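Local coordinates for protein OsmC family peroxiredoxin (PDB 2EGT) that probably reduces organic hydroperoxides as a thiol-dependent peroxidase of the OsmC family, at residues Val88-Val93 with Glu127-Glu132; Ile83-Val88 with Leu122-Glu127; Glu13-Ser18 with Gly28-Asn33. All coordinates share one frame; numbering follows the deposited sequence.

Contact 1. Residues Val88-Val93 with Glu127-Glu132; sequences VAVGKV and EVKWEE
Gly-91 O is gripped by several groups: it accepts the backbone N-H of Glu-131 (N to O 3.0 Å), the CA-H of Trp-130 leans on it, and Val-93 N, of the same segment, adds a weak bond. Glu-131 N comes in above the carbonyl plane, 49° out of it. The bonds before it are more regular: Lys-129 N gives a nearly straight bond to Ala-89 O (2.8 Å, 170° at the hydrogen), Ala-89 N bonds to Glu-127 O, and Gly-91 N returns to Lys-129 O. Gly-91 has a backbone conformation in which a CB would collide with the preceding carbonyl O. At Gly-91 the chain bends out of the strand; Lys-92 CA then lies over one face of the Trp-130 six-membered ring, and the side chain runs on past its rim. This CA sits 3.8 Å from the ring centroid in a CH-pi contact, and Lys-92 CB lies 3.7 Å from CH2 of Trp-130. The lysine then runs extended to a salt bridge, NZ to Glu-132 OE1 at 3.2 Å. With an alanine here, the Glu-132 carboxylate is likely to lose this cationic mate, and the outer rim of the indole the aliphatic chain beside it. On the face of Val-88 and Glu-127, CG2 of Val-88 rests 3.7 Å from CG of Glu-127, alongside and pointing the same way; on the face of Ala-89, Val-128 CG1 approaches Val-93 O. Lys-62 bridges both Glu-131 OE1 and the terminal carboxylate, tying strand 60-72 to the chain's end, and helix 95-109 packs on Ala-89 and Val-128 through Leu-98. This is the C-terminal end of a parallel strand pair at the edge of the mixed sheet in an OsmC-like fold.

Contact 2. Residues Ile83-Val88 with Leu122-Glu127; sequences IEIKYV and LKISWE
Lys-86 runs past Ser-125 to the Glu-127 carboxylate. Its CB lies 3.7 Å from Ser-125 OG, CG and CD pass that hydroxyl oxygen more closely (CD to OG 3.3 Å), CE presses on Glu-127 OE2, and NZ ends in a long salt bridge to the same OE2 at 3.6 Å. A bend at chi2 (141°) slants the chain across the glutamate. On the opposite face of the sheet, Ile-85 and Ile-124 stand side by side, packed tightly, with CB of Ile-85 only 3.3 Å from CD1 of Ile-124. The CG2 branch of Ile-124 meets the Tyr-87 ring at its edge, 3.7 Å from CE2, where Ser-125 O also lies in the ring plane. The hydroxyl of Tyr-87 hydrogen-bonds to OG of Ser-46, the residue after Cys-45 of the Cys-45–Cys-110 disulfide. Five backbone bonds alternate along the strands. Helices 34-56 and 95-109 cover this apolar face, and Met-115 of the second subunit packs on Ile-83. The two adjacent parallel strands, joined through helices 95-109 and 111-116, form a beta-alpha-beta crossover.

Contact 3. Residues Glu13-Ser18 with Gly28-Asn33; sequences EATFLS and GEKGLN
Lys-30 lies across Thr-15 at about a right angle, its CB 3.2 Å from the threonine OG1. That hydroxyl works both ways: it accepts the backbone N-H of Lys-30 (N to OG1 2.8 Å) and donates to Glu-13 O, which it meets from above the carbonyl plane. With chi1 at -56°, OG1 stands opposite the carbonyl carbon of Thr-15, and CG2 is left to lie against the peptide between Lys-30 and Gly-31. The extended lysine chain continues to Glu-13, whose OE1 receives NZ at 2.8 Å in a salt bridge that comes in 53° out of the carboxylate plane. Alongside, Ala-14 O takes the N-H of Glu-29 (2.9 Å), and the Ala-14 methyl touches Glu-29 CG at 3.4 Å. The acid end of Glu-29 leads elsewhere, to His-52 NE2 of the second subunit, while Tyr-51 of that subunit packs on Glu-13 and Ala-14. Gly-28 faces Thr-15 with their CA atoms 4.2 Å apart; any CB on it would clash with Ala-14 O and Thr-15 CA. From Gly-28 to Gly-31 the chain makes a type I beta turn, closed by Gly-31 N to Gly-28 O. The Thr-15/Gly-28 pair is a non-hydrogen-bonded antiparallel pair at the end of the N-terminal antiparallel sheet, three-stranded within this chain, where its last strand turns off toward helix 34-56.

How the contacts relate
Contacts 1 and 2 are successive halves of one parallel pairing between strands 80-90 and 121-130, sharing Val-88 and Glu-127, with centres about 15 Å apart. Contact 2 lies nearer the chain's centre and combines an apolar face under the helices with a charged one; contact 1, farther out, gives way to salt bridges and an exposed indole at the C-terminus. Contact 3 lies on the opposite side of the chain's centre, its centre about 37 Å from that of contact 1, and belongs to the separate antiparallel sheet. It has a single bridge, relies on a threonine hydroxyl and a salt bridge, and borders the second subunit much more extensively than contact 2 does.

Contact 1. Residues Val88-Val93 with Glu127-Glu132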
loop_
_atom_site.group_PDB
_atom_site.type_symbol
_atom_site.label_atom_id
_atom_site.label_comp_id
_atom_site.label_asym_id
_atom_site.label_seq_id
_atom_site.Cartn_x
_atom_site.Cartn_y
_atom_site.Cartn_z
ATOM N N VAL A 88 18.413 -5.868 -5.594
ATOM C CA VAL A 88 19.431 -6.484 -6.426
ATOM C C VAL A 88 19.441 -5.745 -7.758
ATOM O O VAL A 88 18.436 -5.719 -8.455
ATOM C CB VAL A 88 19.130 -7.976 -6.685
ATOM C CG1 VAL A 88 20.177 -8.560 -7.612
ATOM C CG2 VAL A 88 19.113 -8.740 -5.375
ATOM N N ALA A 89 20.569 -5.125 -8.095
ATOM C CA ALA A 89 20.688 -4.404 -9.358
ATOM C C ALA A 89 21.546 -5.230 -10.306
ATOM O O ALA A 89 22.630 -5.690 -9.933
ATOM C CB ALA A 89 21.321 -3.029 -9.127
ATOM N N VAL A 90 21.062 -5.411 -11.531
ATOM C CA VAL A 90 21.772 -6.199 -12.537
ATOM C C VAL A 90 22.251 -5.328 -13.696
ATOM O O VAL A 90 21.487 -4.531 -14.248
ATOM C CB VAL A 90 20.859 -7.316 -13.105
ATOM C CG1 VAL A 90 21.656 -8.240 -14.018
ATOM C CG2 VAL A 90 20.229 -8.095 -11.968
ATOM N N GLY A 91 23.520 -5.492 -14.064
ATOM C CA GLY A 91 24.091 -4.721 -15.153
ATOM C C GLY A 91 25.444 -4.172 -14.749
ATOM O O GLY A 91 26.176 -4.819 -13.996
ATOM N N LYS A 92 25.785 -2.989 -15.247
ATOM C CA LYS A 92 27.055 -2.357 -14.904
ATOM C C LYS A 92 26.759 -1.310 -13.842
ATOM O O LYS A 92 26.559 -0.132 -14.141
ATOM C CB LYS A 92 27.677 -1.713 -16.143
ATOM C CG LYS A 92 27.986 -2.714 -17.245
ATOM C CD LYS A 92 28.506 -2.033 -18.501
ATOM C CE LYS A 92 28.719 -3.049 -19.612
ATOM N NZ LYS A 92 29.147 -2.411 -20.886
ATOM N N VAL A 93 26.730 -1.758 -12.594
ATOM C CA VAL A 93 26.414 -0.888 -11.475
ATOM C C VAL A 93 27.433 -1.003 -10.352
ATOM O O VAL A 93 27.734 -2.104 -9.896
ATOM C CB VAL A 93 25.023 -1.245 -10.902
ATOM C CG1 VAL A 93 24.636 -0.266 -9.805
ATOM C CG2 VAL A 93 23.992 -1.259 -12.020
ATOM N N GLU A 127 22.641 -5.667 -3.268
ATOM C CA GLU A 127 23.758 -6.305 -3.939
ATOM C C GLU A 127 23.665 -6.106 -5.438
ATOM O O GLU A 127 22.577 -5.913 -5.986
ATOM C CB GLU A 127 23.795 -7.796 -3.611
ATOM C CG GLU A 127 22.520 -8.536 -3.937
ATOM C CD GLU A 127 22.593 -10.002 -3.555
ATOM O OE1 GLU A 127 23.438 -10.722 -4.126
ATOM O OE2 GLU A 127 21.809 -10.430 -2.680
ATOM N N VAL A 128 24.819 -6.155 -6.094
ATOM C CA VAL A 128 24.896 -5.982 -7.533
ATOM C C VAL A 128 25.316 -7.268 -8.225
ATOM O O VAL A 128 26.222 -7.972 -7.771
ATOM C CB VAL A 128 25.912 -4.879 -7.907
ATOM C CG1 VAL A 128 26.060 -4.788 -9.415
ATOM C CG2 VAL A 128 25.459 -3.543 -7.340
ATOM N N LYS A 129 24.633 -7.577 -9.319
ATOM C CA LYS A 129 24.945 -8.745 -10.120
ATOM C C LYS A 129 25.569 -8.135 -11.370
ATOM O O LYS A 129 24.861 -7.710 -12.283
ATOM C CB LYS A 129 23.667 -9.509 -10.471
ATOM C CG LYS A 129 23.891 -10.794 -11.258
ATOM C CD LYS A 129 22.570 -11.504 -11.524
ATOM C CE LYS A 129 22.764 -12.793 -12.306
ATOM N NZ LYS A 129 21.456 -13.457 -12.588
ATOM N N TRP A 130 26.897 -8.062 -11.392
ATOM C CA TRP A 130 27.595 -7.472 -12.522
ATOM C C TRP A 130 27.410 -8.260 -13.812
ATOM O O TRP A 130 27.628 -9.470 -13.857
ATOM C CB TRP A 130 29.085 -7.325 -12.207
ATOM C CG TRP A 130 29.817 -6.540 -13.248
ATOM C CD1 TRP A 130 30.414 -7.027 -14.375
ATOM C CD2 TRP A 130 29.973 -5.117 -13.293
ATOM N NE1 TRP A 130 30.933 -5.994 -15.121
ATOM C CE2 TRP A 130 30.676 -4.811 -14.480
ATOM C CE3 TRP A 130 29.585 -4.070 -12.446
ATOM C CZ2 TRP A 130 31.000 -3.500 -14.842
ATOM C CZ3 TRP A 130 29.907 -2.767 -12.804
ATOM C CH2 TRP A 130 30.608 -2.494 -13.993
ATOM N N GLU A 131 26.997 -7.552 -14.858
ATOM C CA GLU A 131 26.774 -8.151 -16.166
ATOM C C GLU A 131 26.944 -7.123 -17.275
ATOM O O GLU A 131 26.555 -5.964 -17.129
ATOM C CB GLU A 131 25.368 -8.748 -16.253
ATOM C CG GLU A 131 25.240 -10.153 -15.693
ATOM C CD GLU A 131 23.838 -10.711 -15.860
ATOM O OE1 GLU A 131 23.279 -10.588 -16.971
ATOM O OE2 GLU A 131 23.296 -11.277 -14.888
ATOM N N GLU A 132 27.530 -7.560 -18.383
ATOM C CA GLU A 132 27.746 -6.694 -19.534
ATOM C C GLU A 132 26.432 -6.489 -20.274
ATOM O O GLU A 132 26.112 -5.324 -20.593
ATOM C CB GLU A 132 28.782 -7.312 -20.476
ATOM C CG GLU A 132 30.195 -7.324 -19.915
ATOM C CD GLU A 132 30.721 -5.926 -19.647
ATOM O OE1 GLU A 132 30.751 -5.111 -20.594
ATOM O OE2 GLU A 132 31.104 -5.642 -18.491
ATOM O OXT GLU A 132 25.742 -7.501 -20.530
#

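Contact 2. Residues Ile83-Val88 with Leu122-Glu127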
loop_
_atom_site.group_PDB
_atom_site.type_symbol
_atom_site.label_atom_id
_atom_site.label_comp_id
_atom_site.label_asym_id
_atom_site.label_seq_id
_atom_site.Cartn_x
_atom_site.Cartn_y
_atom_site.Cartn_z
ATOM N N ILE A 83 10.043 -5.375 8.347
ATOM C CA ILE A 83 9.988 -5.604 6.918
ATOM C C ILE A 83 11.412 -5.704 6.395
ATOM O O ILE A 83 12.229 -4.805 6.612
ATOM C CB ILE A 83 9.275 -4.439 6.198
ATOM C CG1 ILE A 83 7.870 -4.244 6.773
ATOM C CG2 ILE A 83 9.191 -4.724 4.705
ATOM C CD1 ILE A 83 7.132 -3.043 6.189
ATOM N N GLU A 84 11.711 -6.808 5.722
ATOM C CA GLU A 84 13.031 -7.006 5.149
ATOM C C GLU A 84 12.929 -6.655 3.675
ATOM O O GLU A 84 12.029 -7.137 2.980
ATOM C CB GLU A 84 13.474 -8.464 5.291
ATOM C CG GLU A 84 14.851 -8.728 4.698
ATOM C CD GLU A 84 15.207 -10.204 4.652
ATOM O OE1 GLU A 84 14.515 -10.962 3.938
ATOM O OE2 GLU A 84 16.179 -10.604 5.329
ATOM N N ILE A 85 13.841 -5.816 3.203
ATOM C CA ILE A 85 13.837 -5.417 1.805
ATOM C C ILE A 85 15.207 -5.666 1.201
ATOM O O ILE A 85 16.211 -5.133 1.681
ATOM C CB ILE A 85 13.502 -3.915 1.635
ATOM C CG1 ILE A 85 12.226 -3.566 2.401
ATOM C CG2 ILE A 85 13.326 -3.595 0.156
ATOM C CD1 ILE A 85 11.831 -2.093 2.308
ATOM N N LYS A 86 15.258 -6.481 0.154
ATOM C CA LYS A 86 16.527 -6.760 -0.501
ATOM C C LYS A 86 16.496 -6.246 -1.937
ATOM O O LYS A 86 15.626 -6.627 -2.723
ATOM C CB LYS A 86 16.816 -8.265 -0.479
ATOM C CG LYS A 86 18.238 -8.621 -0.894
ATOM C CD LYS A 86 18.786 -9.769 -0.046
ATOM C CE LYS A 86 20.304 -9.877 -0.155
ATOM N NZ LYS A 86 20.873 -10.872 0.810
ATOM N N TYR A 87 17.443 -5.369 -2.265
ATOM C CA TYR A 87 17.547 -4.793 -3.606
ATOM C C TYR A 87 18.684 -5.460 -4.365
ATOM O O TYR A 87 19.797 -5.591 -3.847
ATOM C CB TYR A 87 17.861 -3.296 -3.539
ATOM C CG TYR A 87 16.864 -2.451 -2.787
ATOM C CD1 TYR A 87 15.915 -1.688 -3.466
ATOM C CD2 TYR A 87 16.886 -2.390 -1.395
ATOM C CE1 TYR A 87 15.018 -0.881 -2.778
ATOM C CE2 TYR A 87 15.994 -1.589 -0.698
ATOM C CZ TYR A 87 15.063 -0.836 -1.394
ATOM O OH TYR A 87 14.176 -0.043 -0.700
ATOM N N VAL A 88 18.413 -5.868 -5.594
ATOM C CA VAL A 88 19.431 -6.484 -6.426
ATOM C C VAL A 88 19.441 -5.745 -7.758
ATOM O O VAL A 88 18.436 -5.719 -8.455
ATOM C CB VAL A 88 19.130 -7.976 -6.685
ATOM C CG1 VAL A 88 20.177 -8.560 -7.612
ATOM C CG2 VAL A 88 19.113 -8.740 -5.375
ATOM N N LEU A 122 12.872 -1.789 9.885
ATOM C CA LEU A 122 13.295 -2.101 8.529
ATOM C C LEU A 122 14.677 -2.730 8.500
ATOM O O LEU A 122 15.591 -2.283 9.191
ATOM C CB LEU A 122 13.309 -0.839 7.669
ATOM C CG LEU A 122 11.982 -0.110 7.463
ATOM C CD1 LEU A 122 12.228 1.142 6.637
ATOM C CD2 LEU A 122 10.985 -1.030 6.767
ATOM N N LYS A 123 14.814 -3.771 7.690
ATOM C CA LYS A 123 16.077 -4.473 7.529
ATOM C C LYS A 123 16.371 -4.471 6.036
ATOM O O LYS A 123 15.834 -5.271 5.270
ATOM C CB LYS A 123 15.947 -5.882 8.108
ATOM C CG LYS A 123 15.623 -5.808 9.604
ATOM C CD LYS A 123 15.304 -7.142 10.247
ATOM C CE LYS A 123 14.992 -6.930 11.729
ATOM N NZ LYS A 123 14.648 -8.198 12.437
ATOM N N ILE A 124 17.228 -3.533 5.645
ATOM C CA ILE A 124 17.602 -3.310 4.257
ATOM C C ILE A 124 18.969 -3.850 3.863
ATOM O O ILE A 124 19.949 -3.646 4.571
ATOM C CB ILE A 124 17.603 -1.794 3.948
ATOM C CG1 ILE A 124 16.269 -1.172 4.365
ATOM C CG2 ILE A 124 17.892 -1.558 2.474
ATOM C CD1 ILE A 124 15.065 -1.773 3.681
ATOM N N SER A 125 19.022 -4.527 2.721
ATOM C CA SER A 125 20.272 -5.062 2.196
ATOM C C SER A 125 20.237 -4.892 0.680
ATOM O O SER A 125 19.164 -4.768 0.088
ATOM C CB SER A 125 20.438 -6.540 2.571
ATOM O OG SER A 125 19.405 -7.333 2.018
ATOM N N TRP A 126 21.404 -4.872 0.051
ATOM C CA TRP A 126 21.471 -4.696 -1.394
ATOM C C TRP A 126 22.695 -5.382 -1.975
ATOM O O TRP A 126 23.671 -5.641 -1.270
ATOM C CB TRP A 126 21.530 -3.207 -1.728
ATOM C CG TRP A 126 22.721 -2.532 -1.118
ATOM C CD1 TRP A 126 23.999 -2.514 -1.605
ATOM C CD2 TRP A 126 22.760 -1.837 0.133
ATOM N NE1 TRP A 126 24.830 -1.853 -0.734
ATOM C CE2 TRP A 126 24.096 -1.427 0.342
ATOM C CE3 TRP A 126 21.796 -1.524 1.099
ATOM C CZ2 TRP A 126 24.493 -0.719 1.481
ATOM C CZ3 TRP A 126 22.191 -0.820 2.234
ATOM C CH2 TRP A 126 23.530 -0.426 2.413
ATOM N N GLU A 127 22.641 -5.667 -3.268
ATOM C CA GLU A 127 23.758 -6.305 -3.939
ATOM C C GLU A 127 23.665 -6.106 -5.438
ATOM O O GLU A 127 22.577 -5.913 -5.986
ATOM C CB GLU A 127 23.795 -7.796 -3.611
ATOM C CG GLU A 127 22.520 -8.536 -3.937
ATOM C CD GLU A 127 22.593 -10.002 -3.555
ATOM O OE1 GLU A 127 23.438 -10.722 -4.126
ATOM O OE2 GLU A 127 21.809 -10.430 -2.680
#

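Contact 3. Residues Glu13-Ser18 with Gly28-Asn33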
loop_
_atom_site.group_PDB
_atom_site.type_symbol
_atom_site.label_atom_id
_atom_site.label_comp_id
_atom_site.label_asym_id
_atom_site.label_seq_id
_atom_site.Cartn_x
_atom_site.Cartn_y
_atom_site.Cartn_z
ATOM N N GLU A 13 -18.370 -10.559 -1.840
ATOM C CA GLU A 13 -18.264 -10.515 -0.381
ATOM C C GLU A 13 -16.881 -10.089 0.117
ATOM O O GLU A 13 -15.873 -10.716 -0.210
ATOM C CB GLU A 13 -18.630 -11.878 0.222
ATOM C CG GLU A 13 -20.092 -12.273 0.030
ATOM C CD GLU A 13 -20.326 -13.148 -1.188
ATOM O OE1 GLU A 13 -19.505 -13.116 -2.132
ATOM O OE2 GLU A 13 -21.349 -13.865 -1.208
ATOM N N ALA A 14 -16.847 -9.016 0.908
ATOM C CA ALA A 14 -15.612 -8.485 1.474
ATOM C C ALA A 14 -14.498 -8.316 0.441
ATOM O O ALA A 14 -13.314 -8.434 0.766
ATOM C CB ALA A 14 -15.133 -9.389 2.605
ATOM N N THR A 15 -14.878 -8.032 -0.797
ATOM C CA THR A 15 -13.903 -7.864 -1.868
ATOM C C THR A 15 -14.246 -6.601 -2.641
ATOM O O THR A 15 -15.404 -6.383 -3.006
ATOM C CB THR A 15 -13.917 -9.090 -2.792
ATOM O OG1 THR A 15 -13.675 -10.266 -2.003
ATOM C CG2 THR A 15 -12.836 -8.975 -3.860
ATOM N N PHE A 16 -13.237 -5.781 -2.911
ATOM C CA PHE A 16 -13.466 -4.502 -3.575
ATOM C C PHE A 16 -12.848 -4.233 -4.936
ATOM O O PHE A 16 -11.679 -4.537 -5.176
ATOM C CB PHE A 16 -13.008 -3.382 -2.644
ATOM C CG PHE A 16 -13.723 -3.358 -1.325
ATOM C CD1 PHE A 16 -14.878 -2.600 -1.160
ATOM C CD2 PHE A 16 -13.246 -4.094 -0.248
ATOM C CE1 PHE A 16 -15.549 -2.575 0.064
ATOM C CE2 PHE A 16 -13.911 -4.077 0.979
ATOM C CZ PHE A 16 -15.066 -3.313 1.131
ATOM N N LEU A 17 -13.648 -3.649 -5.824
ATOM C CA LEU A 17 -13.147 -3.236 -7.127
ATOM C C LEU A 17 -12.529 -1.909 -6.708
ATOM O O LEU A 17 -13.230 -1.035 -6.190
ATOM C CB LEU A 17 -14.289 -2.994 -8.115
ATOM C CG LEU A 17 -13.842 -2.360 -9.439
ATOM C CD1 LEU A 17 -12.826 -3.268 -10.128
ATOM C CD2 LEU A 17 -15.051 -2.127 -10.332
ATOM N N SER A 18 -11.226 -1.763 -6.911
ATOM C CA SER A 18 -10.518 -0.565 -6.479
ATOM C C SER A 18 -10.055 0.259 -7.666
ATOM O O SER A 18 -9.227 -0.186 -8.457
ATOM C CB SER A 18 -9.325 -0.983 -5.617
ATOM O OG SER A 18 -9.739 -1.935 -4.643
ATOM N N GLY A 28 -9.119 -7.491 -1.431
ATOM C CA GLY A 28 -9.978 -7.924 -0.348
ATOM C C GLY A 28 -9.869 -9.421 -0.140
ATOM O O GLY A 28 -8.909 -10.043 -0.587
ATOM N N GLU A 29 -10.863 -10.005 0.519
ATOM C CA GLU A 29 -10.856 -11.434 0.808
ATOM C C GLU A 29 -10.757 -12.323 -0.426
ATOM O O GLU A 29 -10.072 -13.343 -0.397
ATOM C CB GLU A 29 -12.097 -11.807 1.625
ATOM C CG GLU A 29 -12.170 -11.114 2.979
ATOM C CD GLU A 29 -11.128 -11.616 3.969
ATOM O OE1 GLU A 29 -9.921 -11.584 3.652
ATOM O OE2 GLU A 29 -11.521 -12.039 5.075
ATOM N N LYS A 30 -11.430 -11.944 -1.508
ATOM C CA LYS A 30 -11.383 -12.737 -2.731
ATOM C C LYS A 30 -10.609 -12.020 -3.828
ATOM O O LYS A 30 -10.865 -12.221 -5.012
ATOM C CB LYS A 30 -12.796 -13.042 -3.229
ATOM C CG LYS A 30 -13.639 -13.879 -2.282
ATOM C CD LYS A 30 -15.056 -13.965 -2.823
ATOM C CE LYS A 30 -15.969 -14.775 -1.935
ATOM N NZ LYS A 30 -17.337 -14.781 -2.522
ATOM N N GLY A 31 -9.669 -11.170 -3.423
ATOM C CA GLY A 31 -8.861 -10.444 -4.384
ATOM C C GLY A 31 -7.444 -10.380 -3.854
ATOM O O GLY A 31 -7.057 -11.205 -3.025
ATOM N N LEU A 32 -6.666 -9.414 -4.328
ATOM C CA LEU A 32 -5.301 -9.263 -3.857
ATOM C C LEU A 32 -5.355 -8.927 -2.366
ATOM O O LEU A 32 -6.285 -8.260 -1.908
ATOM C CB LEU A 32 -4.601 -8.153 -4.645
ATOM C CG LEU A 32 -4.441 -8.462 -6.135
ATOM C CD1 LEU A 32 -4.002 -7.221 -6.886
ATOM C CD2 LEU A 32 -3.430 -9.589 -6.315
ATOM N N ASN A 33 -4.371 -9.405 -1.611
ATOM C CA ASN A 33 -4.326 -9.168 -0.172
ATOM C C ASN A 33 -3.868 -7.746 0.134
ATOM O O ASN A 33 -2.853 -7.289 -0.384
ATOM C CB ASN A 33 -3.393 -10.184 0.495
ATOM C CG ASN A 33 -3.290 -9.984 1.990
ATOM O OD1 ASN A 33 -2.375 -9.325 2.477
ATOM N ND2 ASN A 33 -4.239 -10.547 2.729
#